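Local coordinates for SGNH-hydrolase family esterase (Altererythrobacter indicus, PDB 7C2A), which hydrolyses ester bonds as a member of the SGNH-hydrolase esterases and may also act as a lysophospholipase, at residues A91-N96 against D131-Y136; T33-H38 against A42-A47; D13-G18 against F148-V153; E73-E78 against E102-R107. All coordinates share one frame; numbering follows the deposited sequence.

All four contacts belong to one SGNH-hydrolase fold, a five-stranded parallel sheet flanked by helices. Contact 3 ties the beginning of the chain to the loop after the last strand, and the other three are nested inside the loop it closes. Contact 2 comes first, then contacts 4 and 1, whose segments alternate and which share helix 90-106, their centres about 16 Å apart. Contacts 2 and 4 reach the same sheet. N46 of contact 2 touches F16 of contact 3, and E78 of contact 4 touches D13, L15 and F16, so segment 13-18 is where contacts 2 and 4 meet contact 3, with segment 148-153 packed against it. Contacts 1 and 2 lie farthest apart, about 27 Å between centres.

Contact 1. Residues A91-N96 against D131-Y136; sequences AEARQN and DGIYPY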
loop_
_atom_site.group_PDB
_atom_site.type_symbol
_atom_site.label_atom_id
_atom_site.label_comp_id
_atom_site.label_asym_id
_atom_site.label_seq_id
_atom_site.Cartn_x
_atom_site.Cartn_y
_atom_site.Cartn_z
ATOM N N ALA A 91 -1.041 -8.916 13.616
ATOM C CA ALA A 91 -1.597 -8.260 14.824
ATOM C C ALA A 91 -0.901 -6.906 15.027
ATOM O O ALA A 91 -1.576 -5.928 15.330
ATOM C CB ALA A 91 -1.426 -9.164 16.026
ATOM N N GLU A 92 0.417 -6.866 14.855
ATOM C CA GLU A 92 1.157 -5.588 15.027
ATOM C C GLU A 92 0.766 -4.604 13.916
ATOM O O GLU A 92 0.691 -3.411 14.194
ATOM C CB GLU A 92 2.657 -5.857 15.107
ATOM C CG GLU A 92 3.024 -6.677 16.335
ATOM C CD GLU A 92 4.514 -6.860 16.521
ATOM O OE1 GLU A 92 5.267 -6.209 15.803
ATOM O OE2 GLU A 92 4.918 -7.662 17.374
ATOM N N ALA A 93 0.555 -5.096 12.694
ATOM C CA ALA A 93 0.101 -4.208 11.623
ATOM C C ALA A 93 -1.243 -3.580 11.980
ATOM O O ALA A 93 -1.461 -2.377 11.773
ATOM C CB ALA A 93 0.006 -4.984 10.304
ATOM N N ARG A 94 -2.151 -4.387 12.535
ATOM C CA ARG A 94 -3.444 -3.874 12.975
ATOM C C ARG A 94 -3.286 -2.814 14.054
ATOM O O ARG A 94 -3.973 -1.787 14.030
ATOM C CB ARG A 94 -4.297 -5.029 13.492
ATOM C CG ARG A 94 -5.715 -4.635 13.871
ATOM C CD ARG A 94 -6.501 -5.834 14.408
ATOM N NE ARG A 94 -5.811 -6.423 15.547
ATOM C CZ ARG A 94 -5.497 -7.711 15.668
ATOM N NH1 ARG A 94 -4.832 -8.125 16.739
ATOM N NH2 ARG A 94 -5.850 -8.583 14.737
ATOM N N GLN A 95 -2.398 -3.060 15.023
ATOM C CA GLN A 95 -2.159 -2.091 16.087
ATOM C C GLN A 95 -1.588 -0.794 15.536
ATOM O O GLN A 95 -1.999 0.297 15.942
ATOM C CB GLN A 95 -1.187 -2.686 17.098
ATOM C CG GLN A 95 -1.693 -3.912 17.833
ATOM C CD GLN A 95 -0.561 -4.806 18.331
ATOM O OE1 GLN A 95 0.576 -4.358 18.503
ATOM N NE2 GLN A 95 -0.871 -6.079 18.557
ATOM N N ASN A 96 -0.632 -0.894 14.611
ATOM C CA ASN A 96 -0.043 0.310 14.038
ATOM C C ASN A 96 -1.071 1.094 13.236
ATOM O O ASN A 96 -1.169 2.324 13.366
ATOM C CB ASN A 96 1.148 -0.066 13.156
ATOM C CG ASN A 96 2.304 -0.647 13.933
ATOM O OD1 ASN A 96 2.433 -0.425 15.143
ATOM N ND2 ASN A 96 3.165 -1.376 13.244
ATOM N N ASP A 131 -5.731 -10.560 6.180
ATOM C CA ASP A 131 -6.843 -10.002 5.420
ATOM C C ASP A 131 -7.917 -9.441 6.339
ATOM O O ASP A 131 -8.551 -8.429 6.014
ATOM C CB ASP A 131 -7.465 -11.071 4.516
ATOM C CG ASP A 131 -6.594 -11.438 3.337
ATOM O OD1 ASP A 131 -5.482 -10.899 3.187
ATOM O OD2 ASP A 131 -7.052 -12.293 2.553
ATOM N N GLY A 132 -8.131 -10.073 7.494
ATOM C CA GLY A 132 -9.201 -9.652 8.383
ATOM C C GLY A 132 -8.937 -8.364 9.138
ATOM O O GLY A 132 -9.864 -7.824 9.751
ATOM N N ILE A 133 -7.708 -7.848 9.125
ATOM C CA ILE A 133 -7.471 -6.637 9.914
ATOM C C ILE A 133 -8.214 -5.444 9.330
ATOM O O ILE A 133 -8.631 -4.552 10.073
ATOM C CB ILE A 133 -5.976 -6.338 10.153
ATOM C CG1 ILE A 133 -5.287 -5.788 8.901
ATOM C CG2 ILE A 133 -5.261 -7.556 10.713
ATOM C CD1 ILE A 133 -3.823 -5.414 9.110
ATOM N N TYR A 134 -8.419 -5.418 8.006
ATOM C CA TYR A 134 -9.011 -4.235 7.385
ATOM C C TYR A 134 -10.496 -4.086 7.699
ATOM O O TYR A 134 -10.915 -2.989 8.113
ATOM C CB TYR A 134 -8.675 -4.191 5.887
ATOM C CG TYR A 134 -7.181 -4.045 5.680
ATOM C CD1 TYR A 134 -6.574 -2.794 5.700
ATOM C CD2 TYR A 134 -6.365 -5.160 5.524
ATOM C CE1 TYR A 134 -5.204 -2.654 5.573
ATOM C CE2 TYR A 134 -4.996 -5.031 5.387
ATOM C CZ TYR A 134 -4.422 -3.775 5.416
ATOM O OH TYR A 134 -3.060 -3.690 5.283
ATOM N N PRO A 135 -11.339 -5.113 7.542
ATOM C CA PRO A 135 -12.734 -4.955 7.984
ATOM C C PRO A 135 -12.848 -4.668 9.465
ATOM O O PRO A 135 -13.736 -3.910 9.880
ATOM C CB PRO A 135 -13.397 -6.287 7.599
ATOM C CG PRO A 135 -12.516 -6.889 6.584
ATOM C CD PRO A 135 -11.131 -6.403 6.855
ATOM N N TYR A 136 -11.958 -5.232 10.278
ATOM C CA TYR A 136 -11.980 -4.941 11.703
ATOM C C TYR A 136 -11.729 -3.458 11.953
ATOM O O TYR A 136 -12.447 -2.810 12.727
ATOM C CB TYR A 136 -10.932 -5.790 12.420
ATOM C CG TYR A 136 -10.758 -5.404 13.864
ATOM C CD1 TYR A 136 -11.577 -5.946 14.847
ATOM C CD2 TYR A 136 -9.780 -4.502 14.246
ATOM C CE1 TYR A 136 -11.429 -5.593 16.170
ATOM C CE2 TYR A 136 -9.624 -4.142 15.575
ATOM C CZ TYR A 136 -10.454 -4.695 16.523
ATOM O OH TYR A 136 -10.301 -4.340 17.844
#
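I133 lies against A93 and R94, and most of the touching between helices 90-106 and 133-140 is apolar. Its CD1 ends 4.0 Å from A93 CB, while its other branch, CG2, comes to 3.9 Å from R94 CB. The two branches divide the work because CG1 stands between the backbone N and the carbonyl carbon (chi1 75°), sending CD1 to A93 and leaving CG2 beside the arginine. The second kind of contact is between chain and ring. R94 runs straight through its first two torsions and bends at chi3 (57°), and its CD reaches 3.5 Å from Y136 CD2, the aliphatic part crossing the tyrosine side chain at about a right angle. Any cation-pi attraction is weak at most: R94 CZ is 5.8 Å from the centroid of the Y136 ring and the planes are 68° apart. The bend folds the guanidinium back along its own helix, where A91 CA lies over the rim of one face, 3.7 Å above the plane. An alanine in place of R94 would probably leave the Y136 ring without the aliphatic chain that lies against it from 91-96, and I133 CG2 covered on that side by little more than a methyl. Deeper in the fold, A93 also packs on T54 of helix 54-66, I133 and Y134 touch L97 one turn along helix 90-106, and the Y134 hydroxyl is hydrogen-bonded to L79 O, next to E78 of the central sheet.

Contact 2. Residues T33-H38 against A42-A47; sequences TALRSH and ARIINA
L35 O accepts from H38 N at 2.8 Å, a backbone turn with i to i+3 spacing that leads towards H38 while the L35 side chain reaches across to A42 and I44. R36 N to T33 O and S37 N to A34 O repeat the same short spacing. H38 then ligates a cadmium ion through ND1, and the L35 side chain is about 7 Å from a bound cadmium. One methyl of the leucine does the touching: L35 CD1 is 4.0 Å from A42 CB and 4.2 Å from I44 CD1. Helix 27-35 and strand 42-48 complete a beta-alpha-beta crossover that starts from strand 6-12, the parallel neighbour of strand 42-48 in the sheet; L35 also rests on I8 of that first strand. A42 and I44, alternate residues of the strand, both aim their side chains at the helix. I44 holds CG1 anti to its carbonyl carbon (chi1 -56°) and continues nearly straight through chi2, which carries CD1 outward to meet the leucine, the two side chains crossing at about a right angle. Earlier in helix 27-35, P28 and L31 also touch I44, and E32 OE1 accepts a hydrogen bond from I44 N.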
loop_
_atom_site.group_PDB
_atom_site.type_symbol
_atom_site.label_atom_id
_atom_site.label_comp_id
_atom_site.label_asym_id
_atom_site.label_seq_id
_atom_site.Cartn_x
_atom_site.Cartn_y
_atom_site.Cartn_z
ATOM N N THR A 33 -7.598 13.689 -11.210
ATOM C CA THR A 33 -8.221 14.010 -12.489
ATOM C C THR A 33 -9.581 13.340 -12.627
ATOM O O THR A 33 -10.549 13.972 -13.076
ATOM C CB THR A 33 -7.295 13.591 -13.628
ATOM O OG1 THR A 33 -6.065 14.310 -13.526
ATOM C CG2 THR A 33 -7.938 13.884 -14.976
ATOM N N ALA A 34 -9.685 12.072 -12.223
ATOM C CA ALA A 34 -10.937 11.334 -12.373
ATOM C C ALA A 34 -12.061 11.922 -11.531
ATOM O O ALA A 34 -13.231 11.867 -11.932
ATOM C CB ALA A 34 -10.716 9.869 -12.004
ATOM N N LEU A 35 -11.737 12.510 -10.381
ATOM C CA LEU A 35 -12.780 13.080 -9.545
ATOM C C LEU A 35 -13.503 14.242 -10.220
ATOM O O LEU A 35 -14.640 14.537 -9.842
ATOM C CB LEU A 35 -12.209 13.486 -8.189
ATOM C CG LEU A 35 -11.880 12.308 -7.262
ATOM C CD1 LEU A 35 -11.158 12.788 -6.020
ATOM C CD2 LEU A 35 -13.113 11.509 -6.868
ATOM N N ARG A 36 -12.871 14.901 -11.199
ATOM C CA ARG A 36 -13.574 15.938 -11.957
ATOM C C ARG A 36 -14.865 15.405 -12.556
ATOM O O ARG A 36 -15.858 16.138 -12.651
ATOM C CB ARG A 36 -12.685 16.480 -13.077
ATOM C CG ARG A 36 -11.456 17.251 -12.631
ATOM C CD ARG A 36 -10.636 17.651 -13.853
ATOM N NE ARG A 36 -9.221 17.829 -13.552
ATOM C CZ ARG A 36 -8.274 17.931 -14.479
ATOM N NH1 ARG A 36 -8.595 17.871 -15.765
ATOM N NH2 ARG A 36 -7.007 18.094 -14.122
ATOM N N SER A 37 -14.880 14.130 -12.945
ATOM C CA SER A 37 -16.052 13.506 -13.547
ATOM C C SER A 37 -17.116 13.175 -12.518
ATOM O O SER A 37 -18.209 12.731 -12.900
ATOM C CB SER A 37 -15.640 12.242 -14.302
ATOM O OG SER A 37 -14.816 12.568 -15.411
ATOM N N HIS A 38 -16.815 13.362 -11.235
ATOM C CA HIS A 38 -17.792 13.254 -10.166
ATOM C C HIS A 38 -18.197 14.620 -9.643
ATOM O O HIS A 38 -18.759 14.712 -8.547
ATOM C CB HIS A 38 -17.237 12.395 -9.027
ATOM C CG HIS A 38 -16.884 11.004 -9.444
ATOM N ND1 HIS A 38 -17.633 9.909 -9.077
ATOM C CD2 HIS A 38 -15.884 10.528 -10.224
ATOM C CE1 HIS A 38 -17.099 8.817 -9.591
ATOM N NE2 HIS A 38 -16.040 9.164 -10.297
ATOM N N ALA A 42 -10.466 18.381 -6.681
ATOM C CA ALA A 42 -9.670 17.977 -5.535
ATOM C C ALA A 42 -8.217 18.375 -5.731
ATOM O O ALA A 42 -7.724 18.496 -6.859
ATOM C CB ALA A 42 -9.754 16.464 -5.329
ATOM N N ARG A 43 -7.542 18.605 -4.617
ATOM C CA ARG A 43 -6.092 18.665 -4.559
ATOM C C ARG A 43 -5.706 17.491 -3.681
ATOM O O ARG A 43 -6.012 17.483 -2.485
ATOM C CB ARG A 43 -5.614 19.969 -3.928
ATOM C CG ARG A 43 -4.109 20.016 -3.768
ATOM C CD ARG A 43 -3.589 21.396 -3.384
ATOM N NE ARG A 43 -3.859 21.793 -2.000
ATOM C CZ ARG A 43 -3.179 21.363 -0.939
ATOM N NH1 ARG A 43 -2.199 20.478 -1.079
ATOM N NH2 ARG A 43 -3.480 21.819 0.270
ATOM N N ILE A 44 -5.099 16.476 -4.275
ATOM C CA ILE A 44 -4.747 15.280 -3.529
ATOM C C ILE A 44 -3.286 15.371 -3.138
ATOM O O ILE A 44 -2.397 15.407 -3.999
ATOM C CB ILE A 44 -5.064 13.999 -4.307
ATOM C CG1 ILE A 44 -6.545 14.010 -4.704
ATOM C CG2 ILE A 44 -4.741 12.789 -3.435
ATOM C CD1 ILE A 44 -7.069 12.698 -5.245
ATOM N N ILE A 45 -3.050 15.412 -1.829
ATOM C CA ILE A 45 -1.708 15.399 -1.262
ATOM C C ILE A 45 -1.164 13.991 -1.414
ATOM O O ILE A 45 -1.704 13.041 -0.832
ATOM C CB ILE A 45 -1.749 15.760 0.229
ATOM C CG1 ILE A 45 -2.473 17.072 0.495
ATOM C CG2 ILE A 45 -0.348 15.772 0.820
ATOM C CD1 ILE A 45 -3.068 17.097 1.883
ATOM N N ASN A 46 -0.089 13.842 -2.171
ATOM C CA ASN A 46 0.523 12.529 -2.323
ATOM C C ASN A 46 1.502 12.334 -1.176
ATOM O O ASN A 46 2.652 12.785 -1.230
ATOM C CB ASN A 46 1.187 12.364 -3.683
ATOM C CG ASN A 46 1.553 10.928 -3.953
ATOM O OD1 ASN A 46 1.797 10.163 -3.010
ATOM N ND2 ASN A 46 1.588 10.536 -5.215
ATOM N N ALA A 47 1.029 11.667 -0.126
ATOM C CA ALA A 47 1.861 11.263 0.996
ATOM C C ALA A 47 2.194 9.782 0.923
ATOM O O ALA A 47 2.287 9.106 1.951
ATOM C CB ALA A 47 1.216 11.638 2.329
#

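Contact 3. Residues D13-G18 against F148-V153; sequences DSLFAG and FFLEAV
L15 and L150 meet tip to tip, CD1 of L15 4.0 Å from CD1 of L150, 135 positions apart in sequence. Both leucines hold CG anti to the carbonyl carbon (L15 chi1 -58°) and run on straight to CD2 (chi2 180° and 179°), with CD1 as the branch that meets its partner although the backbones stay well apart. The same L15 methyl lies near the plane of the F149 ring, at its edge, 4.2 Å from F149 CE2. F149 swings CG anti to its own N, extending the ring into the contact so that F149 CZ comes to 4.0 Å from F16 CE1, at the edge of the F16 ring. Both rings also meet Y27, F149 edge-to-face. The D-S-L of the family's GDSL signature opens this short helix. D13 is its N-cap: OD1 accepts from L15 N at 3.1 Å, on the anti side of the carboxylate, and D13 O takes both F16 N and A17 N. These bonds fix the helix from which L15 and F16 project. In the other segment a type I turn from F148 to E151 presents F149 and L150. With apolar carbons alone bridging the two segments, their mutual hold probably rests on close fit and partial burial of these carbons, while polar bonding is spent on shaping the helix and the turn.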
loop_
_atom_site.group_PDB
_atom_site.type_symbol
_atom_site.label_atom_id
_atom_site.label_comp_id
_atom_site.label_asym_id
_atom_site.label_seq_id
_atom_site.Cartn_x
_atom_site.Cartn_y
_atom_site.Cartn_z
ATOM N N ASP A 13 1.896 3.874 0.588
ATOM C CA ASP A 13 3.223 3.347 0.289
ATOM C C ASP A 13 3.532 3.485 -1.198
ATOM O O ASP A 13 3.125 4.472 -1.819
ATOM C CB ASP A 13 3.392 1.911 0.822
ATOM C CG ASP A 13 2.322 0.965 0.328
ATOM O OD1 ASP A 13 1.812 1.181 -0.797
ATOM O OD2 ASP A 13 1.998 -0.014 1.035
ATOM N N SER A 14 4.239 2.518 -1.780
ATOM C CA SER A 14 4.609 2.621 -3.191
ATOM C C SER A 14 3.404 2.641 -4.121
ATOM O O SER A 14 3.527 3.118 -5.257
ATOM C CB SER A 14 5.551 1.486 -3.590
ATOM O OG SER A 14 4.963 0.226 -3.317
ATOM N N LEU A 15 2.251 2.133 -3.683
ATOM C CA LEU A 15 1.060 2.173 -4.523
ATOM C C LEU A 15 0.474 3.571 -4.630
ATOM O O LEU A 15 -0.278 3.847 -5.574
ATOM C CB LEU A 15 0.007 1.196 -3.999
ATOM C CG LEU A 15 0.417 -0.272 -3.898
ATOM C CD1 LEU A 15 -0.732 -1.102 -3.357
ATOM C CD2 LEU A 15 0.846 -0.811 -5.260
ATOM N N PHE A 16 0.754 4.445 -3.667
ATOM C CA PHE A 16 0.410 5.852 -3.795
ATOM C C PHE A 16 1.570 6.689 -4.316
ATOM O O PHE A 16 1.341 7.637 -5.071
ATOM C CB PHE A 16 -0.071 6.418 -2.451
ATOM C CG PHE A 16 -1.498 6.071 -2.100
ATOM C CD1 PHE A 16 -2.274 5.262 -2.914
ATOM C CD2 PHE A 16 -2.057 6.570 -0.938
ATOM C CE1 PHE A 16 -3.588 4.967 -2.565
ATOM C CE2 PHE A 16 -3.357 6.277 -0.584
ATOM C CZ PHE A 16 -4.132 5.485 -1.404
ATOM N N ALA A 17 2.812 6.353 -3.949
ATOM C CA ALA A 17 3.962 7.131 -4.409
ATOM C C ALA A 17 4.140 7.061 -5.920
ATOM O O ALA A 17 4.728 7.974 -6.510
ATOM C CB ALA A 17 5.240 6.652 -3.723
ATOM N N GLY A 18 3.672 5.992 -6.559
ATOM C CA GLY A 18 3.833 5.841 -7.996
ATOM C C GLY A 18 5.157 5.217 -8.389
ATOM O O GLY A 18 5.759 5.607 -9.395
ATOM N N PHE A 148 -10.809 -4.573 -1.344
ATOM C CA PHE A 148 -9.645 -5.132 -2.039
ATOM C C PHE A 148 -9.163 -4.064 -3.021
ATOM O O PHE A 148 -9.609 -4.007 -4.170
ATOM C CB PHE A 148 -10.032 -6.443 -2.720
ATOM C CG PHE A 148 -8.891 -7.182 -3.394
ATOM C CD1 PHE A 148 -7.579 -6.796 -3.267
ATOM C CD2 PHE A 148 -9.170 -8.287 -4.177
ATOM C CE1 PHE A 148 -6.560 -7.504 -3.912
ATOM C CE2 PHE A 148 -8.159 -8.991 -4.815
ATOM C CZ PHE A 148 -6.861 -8.601 -4.687
ATOM N N PHE A 149 -8.237 -3.225 -2.564
ATOM C CA PHE A 149 -7.798 -2.091 -3.370
ATOM C C PHE A 149 -7.263 -2.531 -4.729
ATOM O O PHE A 149 -7.541 -1.888 -5.746
ATOM C CB PHE A 149 -6.750 -1.309 -2.585
ATOM C CG PHE A 149 -6.155 -0.164 -3.342
ATOM C CD1 PHE A 149 -6.969 0.785 -3.938
ATOM C CD2 PHE A 149 -4.785 -0.027 -3.458
ATOM C CE1 PHE A 149 -6.422 1.847 -4.640
ATOM C CE2 PHE A 149 -4.242 1.042 -4.160
ATOM C CZ PHE A 149 -5.072 1.970 -4.752
ATOM N N LEU A 150 -6.485 -3.606 -4.770
ATOM C CA LEU A 150 -5.861 -4.046 -6.015
ATOM C C LEU A 150 -6.722 -5.016 -6.820
ATOM O O LEU A 150 -6.212 -5.645 -7.756
ATOM C CB LEU A 150 -4.493 -4.676 -5.735
ATOM C CG LEU A 150 -3.424 -3.705 -5.237
ATOM C CD1 LEU A 150 -2.130 -4.455 -4.971
ATOM C CD2 LEU A 150 -3.198 -2.569 -6.233
ATOM N N GLU A 151 -7.998 -5.157 -6.481
ATOM C CA GLU A 151 -8.855 -6.118 -7.168
ATOM C C GLU A 151 -8.836 -5.932 -8.682
ATOM O O GLU A 151 -8.802 -6.914 -9.434
ATOM C CB GLU A 151 -10.280 -6.001 -6.639
ATOM C CG GLU A 151 -11.233 -7.033 -7.209
ATOM C CD GLU A 151 -12.583 -6.991 -6.520
ATOM O OE1 GLU A 151 -13.106 -5.876 -6.312
ATOM O OE2 GLU A 151 -13.119 -8.069 -6.186
ATOM N N ALA A 152 -8.843 -4.686 -9.152
ATOM C CA ALA A 152 -8.985 -4.463 -10.585
ATOM C C ALA A 152 -7.762 -4.890 -11.380
ATOM O O ALA A 152 -7.863 -5.017 -12.604
ATOM C CB ALA A 152 -9.343 -3.007 -10.865
ATOM N N VAL A 153 -6.621 -5.135 -10.746
ATOM C CA VAL A 153 -5.465 -5.673 -11.455
ATOM C C VAL A 153 -5.170 -7.113 -11.079
ATOM O O VAL A 153 -4.207 -7.694 -11.603
ATOM C CB VAL A 153 -4.218 -4.778 -11.326
ATOM C CG1 VAL A 153 -4.485 -3.414 -11.939
ATOM C CG2 VAL A 153 -3.789 -4.654 -9.871
#

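Contact 4. Residues E73-E78 against E102-R107; sequences ELAIVE and EELQRR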
loop_
_atom_site.group_PDB
_atom_site.type_symbol
_atom_site.label_atom_id
_atom_site.label_comp_id
_atom_site.label_asym_id
_atom_site.label_seq_id
_atom_site.Cartn_x
_atom_site.Cartn_y
_atom_site.Cartn_z
ATOM N N GLU A 73 -9.727 17.090 4.103
ATOM C CA GLU A 73 -11.153 16.861 4.235
ATOM C C GLU A 73 -11.516 15.382 4.124
ATOM O O GLU A 73 -12.643 15.000 4.447
ATOM C CB GLU A 73 -11.901 17.715 3.199
ATOM C CG GLU A 73 -11.588 19.212 3.355
ATOM C CD GLU A 73 -12.110 20.063 2.210
ATOM O OE1 GLU A 73 -11.283 20.536 1.399
ATOM O OE2 GLU A 73 -13.340 20.270 2.145
ATOM N N LEU A 74 -10.562 14.552 3.728
ATOM C CA LEU A 74 -10.685 13.107 3.679
ATOM C C LEU A 74 -9.258 12.593 3.694
ATOM O O LEU A 74 -8.386 13.181 3.052
ATOM C CB LEU A 74 -11.362 12.653 2.380
ATOM C CG LEU A 74 -11.335 11.157 2.060
ATOM C CD1 LEU A 74 -12.152 10.371 3.066
ATOM C CD2 LEU A 74 -11.862 10.899 0.656
ATOM N N ALA A 75 -9.026 11.511 4.433
ATOM C CA ALA A 75 -7.742 10.820 4.432
ATOM C C ALA A 75 -7.955 9.416 3.898
ATOM O O ALA A 75 -8.779 8.665 4.434
ATOM C CB ALA A 75 -7.147 10.740 5.840
ATOM N N ILE A 76 -7.207 9.063 2.862
ATOM C CA ILE A 76 -7.212 7.717 2.305
ATOM C C ILE A 76 -5.973 7.015 2.828
ATOM O O ILE A 76 -4.853 7.475 2.593
ATOM C CB ILE A 76 -7.208 7.744 0.768
ATOM C CG1 ILE A 76 -8.331 8.633 0.214
ATOM C CG2 ILE A 76 -7.290 6.320 0.238
ATOM C CD1 ILE A 76 -8.290 8.831 -1.304
ATOM N N VAL A 77 -6.154 5.904 3.538
ATOM C CA VAL A 77 -5.046 5.221 4.206
ATOM C C VAL A 77 -4.823 3.885 3.517
ATOM O O VAL A 77 -5.734 3.046 3.456
ATOM C CB VAL A 77 -5.313 5.035 5.705
ATOM C CG1 VAL A 77 -4.195 4.228 6.353
ATOM C CG2 VAL A 77 -5.478 6.376 6.392
ATOM N N GLU A 78 -3.603 3.679 3.018
ATOM C CA GLU A 78 -3.251 2.526 2.192
ATOM C C GLU A 78 -1.904 1.999 2.681
ATOM O O GLU A 78 -0.860 2.387 2.171
ATOM C CB GLU A 78 -3.194 2.964 0.733
ATOM C CG GLU A 78 -2.776 1.903 -0.252
ATOM C CD GLU A 78 -1.281 1.901 -0.543
ATOM O OE1 GLU A 78 -0.712 0.786 -0.555
ATOM O OE2 GLU A 78 -0.680 2.972 -0.774
ATOM N N GLU A 102 -6.600 6.417 14.775
ATOM C CA GLU A 102 -6.944 7.153 15.983
ATOM C C GLU A 102 -6.515 8.608 15.882
ATOM O O GLU A 102 -7.228 9.504 16.345
ATOM C CB GLU A 102 -6.311 6.480 17.197
ATOM C CG GLU A 102 -7.172 5.363 17.736
ATOM C CD GLU A 102 -6.509 4.519 18.804
ATOM O OE1 GLU A 102 -5.395 4.871 19.255
ATOM O OE2 GLU A 102 -7.116 3.495 19.188
ATOM N N GLU A 103 -5.342 8.866 15.308
ATOM C CA GLU A 103 -4.907 10.243 15.113
ATOM C C GLU A 103 -5.832 10.985 14.149
ATOM O O GLU A 103 -6.216 12.133 14.403
ATOM C CB GLU A 103 -3.461 10.256 14.628
ATOM C CG GLU A 103 -2.910 11.645 14.359
ATOM C CD GLU A 103 -2.836 12.528 15.596
ATOM O OE1 GLU A 103 -2.901 12.003 16.728
ATOM O OE2 GLU A 103 -2.717 13.759 15.440
ATOM N N LEU A 104 -6.200 10.349 13.032
ATOM C CA LEU A 104 -7.132 10.981 12.100
ATOM C C LEU A 104 -8.474 11.247 12.768
ATOM O O LEU A 104 -9.063 12.323 12.595
ATOM C CB LEU A 104 -7.306 10.096 10.864
ATOM C CG LEU A 104 -6.053 10.016 9.990
ATOM C CD1 LEU A 104 -6.122 8.826 9.035
ATOM C CD2 LEU A 104 -5.833 11.302 9.221
ATOM N N GLN A 105 -8.968 10.281 13.545
ATOM C CA GLN A 105 -10.246 10.445 14.230
ATOM C C GLN A 105 -10.181 11.563 15.262
ATOM O O GLN A 105 -11.142 12.329 15.421
ATOM C CB GLN A 105 -10.624 9.128 14.901
ATOM C CG GLN A 105 -12.094 8.977 15.230
ATOM C CD GLN A 105 -12.419 7.573 15.683
ATOM O OE1 GLN A 105 -11.776 7.041 16.587
ATOM N NE2 GLN A 105 -13.409 6.956 15.050
ATOM N N ARG A 106 -9.072 11.662 15.994
ATOM C CA ARG A 106 -8.926 12.756 16.944
ATOM C C ARG A 106 -9.132 14.096 16.255
ATOM O O ARG A 106 -9.789 14.992 16.800
ATOM C CB ARG A 106 -7.542 12.694 17.588
ATOM C CG ARG A 106 -7.313 13.696 18.692
ATOM C CD ARG A 106 -5.903 13.555 19.231
ATOM N NE ARG A 106 -4.916 14.071 18.288
ATOM C CZ ARG A 106 -4.639 15.361 18.133
ATOM N NH1 ARG A 106 -5.268 16.267 18.868
ATOM N NH2 ARG A 106 -3.732 15.745 17.247
ATOM N N ARG A 107 -8.599 14.243 15.042
ATOM C CA ARG A 107 -8.700 15.486 14.296
ATOM C C ARG A 107 -9.985 15.582 13.495
ATOM O O ARG A 107 -10.145 16.526 12.721
ATOM C CB ARG A 107 -7.493 15.651 13.372
ATOM C CG ARG A 107 -6.169 15.548 14.101
ATOM C CD ARG A 107 -5.058 16.070 13.233
ATOM N NE ARG A 107 -3.752 15.774 13.806
ATOM C CZ ARG A 107 -2.675 16.527 13.626
ATOM N NH1 ARG A 107 -2.745 17.633 12.906
ATOM N NH2 ARG A 107 -1.535 16.177 14.185
#
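This is a buried apolar contact between a central strand of the sheet, 74-78, and the end of helix 90-106, within the beta-alpha-beta unit that passes on to the neighbouring parallel strand 111-114. L104 supplies the helix side. Its CG is anti to the carbonyl carbon (chi1 -69°), and the fork this presents to the sheet meets alternate strand residues: L104 CD2 is 3.7 Å from A75 CB, and L104 CD1 is 3.7 Å from V77 CG2. The V77 and L104 side chains lie alongside one another, pointing opposite ways. I76, between the two contacting residues, turns to the other face of the sheet and touches F16. L104 is further enclosed by L65 of helix 54-66, I109 and I111. On the side facing helix 54-66, a salt-bridge network surrounds E103. In the conformer described, R106 grips the carboxylate side-on, NH2 to E103 OE2 at 2.9 Å and NE to E103 OE1 at 3.3 Å, the latter from above the carboxylate plane. R107 turns NE and NH2 to the one oxygen, E103 OE2, at 2.8 and 3.0 Å, with OE2 in its guanidinium plane. K62 adds a salt bridge to OE1, and D66 one to R107. R107 NE and NH2, joined in this conformer by R106 NH2, would be expected to stabilise the charged carboxylate and hold its rotation, so ionic bonds link the helix to 54-66 beside the methyl contacts that join it to the sheet.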